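PDB 6TSB: peroxiredoxin from Clostridioides difficile, which combines a probable thiol-dependent peroxidase activity with chitinase activity, the latter assigned to the family 18 glycosyl hydrolase domain that makes up this chain. Local coordinates for residues 39-44 against 56-61; 139-144 against 187-192. All blocks are in the same frame, centred on the assembly; numbering follows the deposited sequence.

Contact 1: residues 39-44 against 56-61; sequences AEYVLG and AVIFAF
Residues 39-44 and 56-61 are the first two strands of the TIM barrel of a family 18 glycosyl hydrolase, paired in parallel with their short-segment axes 4.6 Å apart and crossing at -26°. Backbone bonds run alternately between them: Glu40 N to Ala56 O, Ile58 N to Glu40 O (2.8 Å), Val42 N to Ile58 O (2.9 Å) and Ala60 N to Val42 O. Ala39, Tyr41 and Leu43 share one face with Ala56, Ile58 and Ala60. This is the barrel interior, as Tyr41 OH shows by bonding Asp135 and Asn203. Glu40, Val42, Val57 and Phe59 take the outer face, where Val57 and Phe59 pack on helix 75-83.

Ile58 and Tyr41 make the main side-chain contact inside. With CG1 anti to its carbonyl carbon and the chain extended beyond, Ile58 lays CD1 over one face of the Tyr41 ring, 3.8 Å from the ring centroid and displaced toward the rim. Its other branch, CG2, reaches Tyr41 CE2 at 3.4 Å, while Ala60 CB lies near the ring plane at its edge. Farther along, Leu43 CD1 stands 3.4 Å from Ala60 O and 4.3 Å from Ala60 CB. On the outer face Val42 CG2 meets Val57 CB at 4.1 Å. A cis peptide joins Ala60 to Phe61, a non-proline cis bond as in other family 18 enzymes.

Ala39, Glu40 and Tyr41 also pair in parallel with a strand of the second subunit, so the sheet continues across the interface. The chemistry implies a division of labour: backbone bonds set the register, and the CH-pi contact restrains the Tyr41 ring while its hydroxyl is held by polar residues of the barrel interior.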
loop_
_atom_site.group_PDB
_atom_site.type_symbol
_atom_site.label_atom_id
_atom_site.label_comp_id
_atom_site.label_asym_id
_atom_site.label_seq_id
_atom_site.Cartn_x
_atom_site.Cartn_y
_atom_site.Cartn_z
ATOM N N ALA A 39 -23.215 0.958 13.289
ATOM C CA ALA A 39 -23.246 1.150 14.746
ATOM C C ALA A 39 -21.829 1.150 15.297
ATOM O O ALA A 39 -20.960 0.549 14.646
ATOM C CB ALA A 39 -24.070 0.057 15.373
ATOM N N GLU A 40 -21.639 1.787 16.465
ATOM C CA GLU A 40 -20.435 1.615 17.304
ATOM C C GLU A 40 -20.822 1.374 18.757
ATOM O O GLU A 40 -21.805 1.974 19.236
ATOM C CB GLU A 40 -19.521 2.836 17.245
ATOM C CG GLU A 40 -19.186 3.268 15.837
ATOM C CD GLU A 40 -18.158 4.387 15.732
ATOM O OE1 GLU A 40 -18.584 5.572 15.642
ATOM O OE2 GLU A 40 -16.949 4.074 15.739
ATOM N N TYR A 41 -20.049 0.491 19.384
ATOM C CA TYR A 41 -19.846 0.382 20.843
ATOM C C TYR A 41 -19.051 1.631 21.234
ATOM O O TYR A 41 -18.055 1.976 20.569
ATOM C CB TYR A 41 -19.177 -0.951 21.247
ATOM C CG TYR A 41 -20.100 -2.152 21.191
ATOM C CD1 TYR A 41 -20.389 -2.791 19.991
ATOM C CD2 TYR A 41 -20.749 -2.626 22.321
ATOM C CE1 TYR A 41 -21.268 -3.865 19.922
ATOM C CE2 TYR A 41 -21.618 -3.707 22.270
ATOM C CZ TYR A 41 -21.875 -4.344 21.070
ATOM O OH TYR A 41 -22.746 -5.392 21.004
ATOM N N VAL A 42 -19.512 2.292 22.291
ATOM C CA VAL A 42 -18.881 3.504 22.870
ATOM C C VAL A 42 -18.450 3.157 24.292
ATOM O O VAL A 42 -19.331 3.125 25.167
ATOM C CB VAL A 42 -19.895 4.656 22.847
ATOM C CG1 VAL A 42 -19.223 5.950 23.236
ATOM C CG2 VAL A 42 -20.578 4.771 21.503
ATOM N N LEU A 43 -17.180 2.811 24.487
ATOM C CA LEU A 43 -16.569 2.521 25.817
ATOM C C LEU A 43 -15.794 3.742 26.329
ATOM O O LEU A 43 -14.675 4.002 25.829
ATOM C CB LEU A 43 -15.621 1.329 25.676
ATOM C CG LEU A 43 -14.934 0.891 26.963
ATOM C CD1 LEU A 43 -15.969 0.481 28.013
ATOM C CD2 LEU A 43 -13.911 -0.218 26.695
ATOM N N GLY A 44 -16.333 4.443 27.323
ATOM C CA GLY A 44 -15.640 5.599 27.922
ATOM C C GLY A 44 -16.258 6.884 27.422
ATOM O O GLY A 44 -17.473 6.854 27.048
ATOM N N ALA A 56 -26.942 3.743 15.041
ATOM C CA ALA A 56 -27.064 3.325 16.446
ATOM C C ALA A 56 -25.709 3.347 17.149
ATOM O O ALA A 56 -24.657 3.088 16.518
ATOM C CB ALA A 56 -27.669 1.954 16.508
ATOM N N VAL A 57 -25.776 3.690 18.426
ATOM C CA VAL A 57 -24.644 3.711 19.388
ATOM C C VAL A 57 -25.007 2.743 20.516
ATOM O O VAL A 57 -26.211 2.722 20.969
ATOM C CB VAL A 57 -24.371 5.133 19.921
ATOM C CG1 VAL A 57 -23.796 6.011 18.833
ATOM C CG2 VAL A 57 -25.612 5.788 20.508
ATOM N N ILE A 58 -24.016 1.972 20.942
ATOM C CA ILE A 58 -24.196 0.956 22.005
ATOM C C ILE A 58 -23.284 1.393 23.138
ATOM O O ILE A 58 -22.076 1.227 22.996
ATOM C CB ILE A 58 -23.896 -0.479 21.520
ATOM C CG1 ILE A 58 -24.720 -0.883 20.296
ATOM C CG2 ILE A 58 -24.115 -1.448 22.658
ATOM C CD1 ILE A 58 -24.495 -2.325 19.834
ATOM N N PHE A 59 -23.864 1.963 24.195
ATOM C CA PHE A 59 -23.127 2.339 25.426
ATOM C C PHE A 59 -22.583 1.074 26.093
ATOM O O PHE A 59 -23.368 0.164 26.410
ATOM C CB PHE A 59 -24.025 3.090 26.412
ATOM C CG PHE A 59 -23.309 3.408 27.699
ATOM C CD1 PHE A 59 -22.353 4.416 27.749
ATOM C CD2 PHE A 59 -23.556 2.687 28.852
ATOM C CE1 PHE A 59 -21.674 4.704 28.924
ATOM C CE2 PHE A 59 -22.867 2.968 30.026
ATOM C CZ PHE A 59 -21.921 3.968 30.057
ATOM N N ALA A 60 -21.291 1.047 26.382
ATOM C CA ALA A 60 -20.648 -0.040 27.145
ATOM C C ALA A 60 -19.989 0.503 28.427
ATOM O O ALA A 60 -19.167 1.415 28.364
ATOM C CB ALA A 60 -19.662 -0.705 26.226
ATOM N N PHE A 61 -20.324 -0.045 29.604
ATOM C CA PHE A 61 -21.314 -1.096 29.815
ATOM C C PHE A 61 -22.180 -0.805 31.053
ATOM O O PHE A 61 -21.787 -0.019 31.871
ATOM C CB PHE A 61 -20.645 -2.437 30.134
ATOM C CG PHE A 61 -19.801 -3.037 29.049
ATOM C CD1 PHE A 61 -20.390 -3.706 27.996
ATOM C CD2 PHE A 61 -18.418 -2.989 29.116
ATOM C CE1 PHE A 61 -19.606 -4.284 27.007
ATOM C CE2 PHE A 61 -17.637 -3.575 28.131
ATOM C CZ PHE A 61 -18.234 -4.223 27.075
#

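Contact 2: residues 139-144 against 187-192; sequences EYPGSS and NSSAEI
Ser189 and Pro141 account for most of the surface buried here, joined by one short side-chain-to-backbone hydrogen bond. Ser189 OG donates to Pro141 O at 2.7 Å, and the C=O...donor angle of 158°, with the donor in the carbonyl plane, marks a well-directed bond. The torsion that sets OG beside its own backbone N (chi1 -63°) aims the hydroxyl at that carbonyl. The same oxygen also receives a CA-H...O contact, Ser189 CA lying 3.4 Å from Pro141 O. A bound di(hydroxyethyl)ether, probably from crystallisation, is a second hydrogen-bond partner of Ser189 OG.

The proline ring packs along Ser189: Pro141 CB is 3.3 Å from Ser189 O, and Pro141 CD is 4.1 Å from Ser189 CB. Ser188 contributes through its backbone, its O standing 3.8 Å from Gly142 CA. Pro141 and Gly142 occupy the two central positions of a type II turn, closed by Ser143 N to Tyr140 O at 3.1 Å, with Gly142 at a positive phi of 82°.

This turn follows strand 133-137, directly after Glu139, which ends a sequence matching the family 18 DxxDxDxE signature. Pro141 also rests on Asp154 and Phe158 of helix 154-169, and Asp154 accepts a bond from Gly142 N. Ser189 comes just after helix 183-188, and Glu191 then occupies the N-cap position of helix 192-195.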
loop_
_atom_site.group_PDB
_atom_site.type_symbol
_atom_site.label_atom_id
_atom_site.label_comp_id
_atom_site.label_asym_id
_atom_site.label_seq_id
_atom_site.Cartn_x
_atom_site.Cartn_y
_atom_site.Cartn_z
ATOM N N GLU A 139 -20.154 -13.404 28.028
ATOM C CA GLU A 139 -18.916 -13.828 27.340
ATOM C C GLU A 139 -18.223 -14.943 28.143
ATOM O O GLU A 139 -17.152 -14.755 28.713
ATOM C CB GLU A 139 -18.060 -12.576 27.074
ATOM C CG GLU A 139 -18.690 -11.593 26.087
ATOM C CD GLU A 139 -17.820 -10.433 25.606
ATOM O OE1 GLU A 139 -16.599 -10.593 25.614
ATOM O OE2 GLU A 139 -18.372 -9.368 25.211
ATOM N N TYR A 140 -18.759 -16.168 28.133
ATOM C CA TYR A 140 -19.800 -16.638 27.240
ATOM C C TYR A 140 -20.630 -17.636 28.034
ATOM O O TYR A 140 -20.130 -18.276 28.943
ATOM C CB TYR A 140 -19.178 -17.264 25.977
ATOM C CG TYR A 140 -18.370 -16.319 25.116
ATOM C CD1 TYR A 140 -19.010 -15.460 24.238
ATOM C CD2 TYR A 140 -16.980 -16.251 25.179
ATOM C CE1 TYR A 140 -18.307 -14.547 23.465
ATOM C CE2 TYR A 140 -16.256 -15.351 24.399
ATOM C CZ TYR A 140 -16.927 -14.497 23.531
ATOM O OH TYR A 140 -16.291 -13.561 22.753
ATOM N N PRO A 141 -21.919 -17.837 27.726
ATOM C CA PRO A 141 -22.679 -18.877 28.403
ATOM C C PRO A 141 -21.944 -20.217 28.273
ATOM O O PRO A 141 -21.381 -20.472 27.250
ATOM C CB PRO A 141 -24.009 -18.931 27.653
ATOM C CG PRO A 141 -24.127 -17.601 26.937
ATOM C CD PRO A 141 -22.705 -17.115 26.727
ATOM N N GLY A 142 -21.931 -21.002 29.340
ATOM C CA GLY A 142 -21.372 -22.365 29.346
ATOM C C GLY A 142 -19.865 -22.383 29.526
ATOM O O GLY A 142 -19.307 -23.491 29.669
ATOM N N SER A 143 -19.206 -21.225 29.523
ATOM C CA SER A 143 -17.730 -21.140 29.565
ATOM C C SER A 143 -17.297 -20.239 30.714
ATOM O O SER A 143 -17.901 -19.150 30.873
ATOM C CB SER A 143 -17.191 -20.619 28.255
ATOM O OG SER A 143 -15.830 -20.222 28.389
ATOM N N SER A 144 -16.245 -20.660 31.413
ATOM C CA SER A 144 -15.549 -19.922 32.492
ATOM C C SER A 144 -14.171 -19.455 32.015
ATOM O O SER A 144 -13.301 -19.234 32.864
ATOM C CB SER A 144 -15.458 -20.778 33.717
ATOM O OG SER A 144 -16.772 -21.072 34.183
ATOM N N ASN A 187 -22.631 -24.707 19.665
ATOM C CA ASN A 187 -22.976 -26.010 20.299
ATOM C C ASN A 187 -23.077 -25.906 21.831
ATOM O O ASN A 187 -23.806 -26.729 22.388
ATOM C CB ASN A 187 -21.955 -27.102 19.939
ATOM C CG ASN A 187 -21.886 -27.388 18.449
ATOM O OD1 ASN A 187 -22.889 -27.337 17.726
ATOM N ND2 ASN A 187 -20.681 -27.643 17.970
ATOM N N SER A 188 -22.347 -24.993 22.488
ATOM C CA SER A 188 -22.154 -24.957 23.964
ATOM C C SER A 188 -22.550 -23.625 24.626
ATOM O O SER A 188 -22.517 -23.586 25.881
ATOM C CB SER A 188 -20.733 -25.268 24.302
ATOM O OG SER A 188 -20.386 -26.528 23.771
ATOM N N SER A 189 -22.854 -22.563 23.867
ATOM C CA SER A 189 -23.184 -21.234 24.444
ATOM C C SER A 189 -24.615 -20.835 24.094
ATOM O O SER A 189 -25.325 -20.451 24.992
ATOM C CB SER A 189 -22.194 -20.179 24.049
ATOM O OG SER A 189 -20.921 -20.522 24.562
ATOM N N ALA A 190 -25.056 -20.966 22.858
ATOM C CA ALA A 190 -26.384 -20.460 22.482
ATOM C C ALA A 190 -27.086 -21.404 21.508
ATOM O O ALA A 190 -26.419 -22.145 20.760
ATOM C CB ALA A 190 -26.257 -19.074 21.914
ATOM N N GLU A 191 -28.409 -21.356 21.578
ATOM C CA GLU A 191 -29.363 -22.063 20.707
ATOM C C GLU A 191 -29.672 -21.046 19.628
ATOM O O GLU A 191 -30.669 -20.330 19.780
ATOM C CB GLU A 191 -30.631 -22.505 21.458
ATOM C CG GLU A 191 -30.403 -23.469 22.626
ATOM C CD GLU A 191 -31.703 -23.924 23.294
ATOM O OE1 GLU A 191 -32.473 -23.055 23.800
ATOM O OE2 GLU A 191 -31.989 -25.147 23.266
ATOM N N ILE A 192 -28.807 -20.965 18.613
ATOM C CA ILE A 192 -28.899 -19.915 17.555
ATOM C C ILE A 192 -30.311 -19.900 16.990
ATOM O O ILE A 192 -30.878 -18.799 16.829
ATOM C CB ILE A 192 -27.880 -20.141 16.430
ATOM C CG1 ILE A 192 -26.440 -20.186 16.949
ATOM C CG2 ILE A 192 -28.081 -19.104 15.321
ATOM C CD1 ILE A 192 -26.051 -19.023 17.841
#

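In the fold
From the N terminus, strand 37-43 passes through an 11-residue connection without helix or strand into strand 56-64, and contact 1 closes that short loop between adjacent barrel strands. The chain then forms strands 92-98 and 133-137 before contact 2 opens. Contact 2 spans 42 residues, including helix 154-169 and strand 174-179, and joins the turn after one barrel strand to the end of helix 183-188. The two contacts are in series, neither nesting nor crossing. The centres of contact 1 and contact 2 lie about 23 Å apart, and the nearest atoms of contact 1 and contact 2 are about 5 Å apart, without touching. Strand 133-137 relates them: its Asp135 and Asp137 meet contact 1, and its continuation supplies residues 139-144.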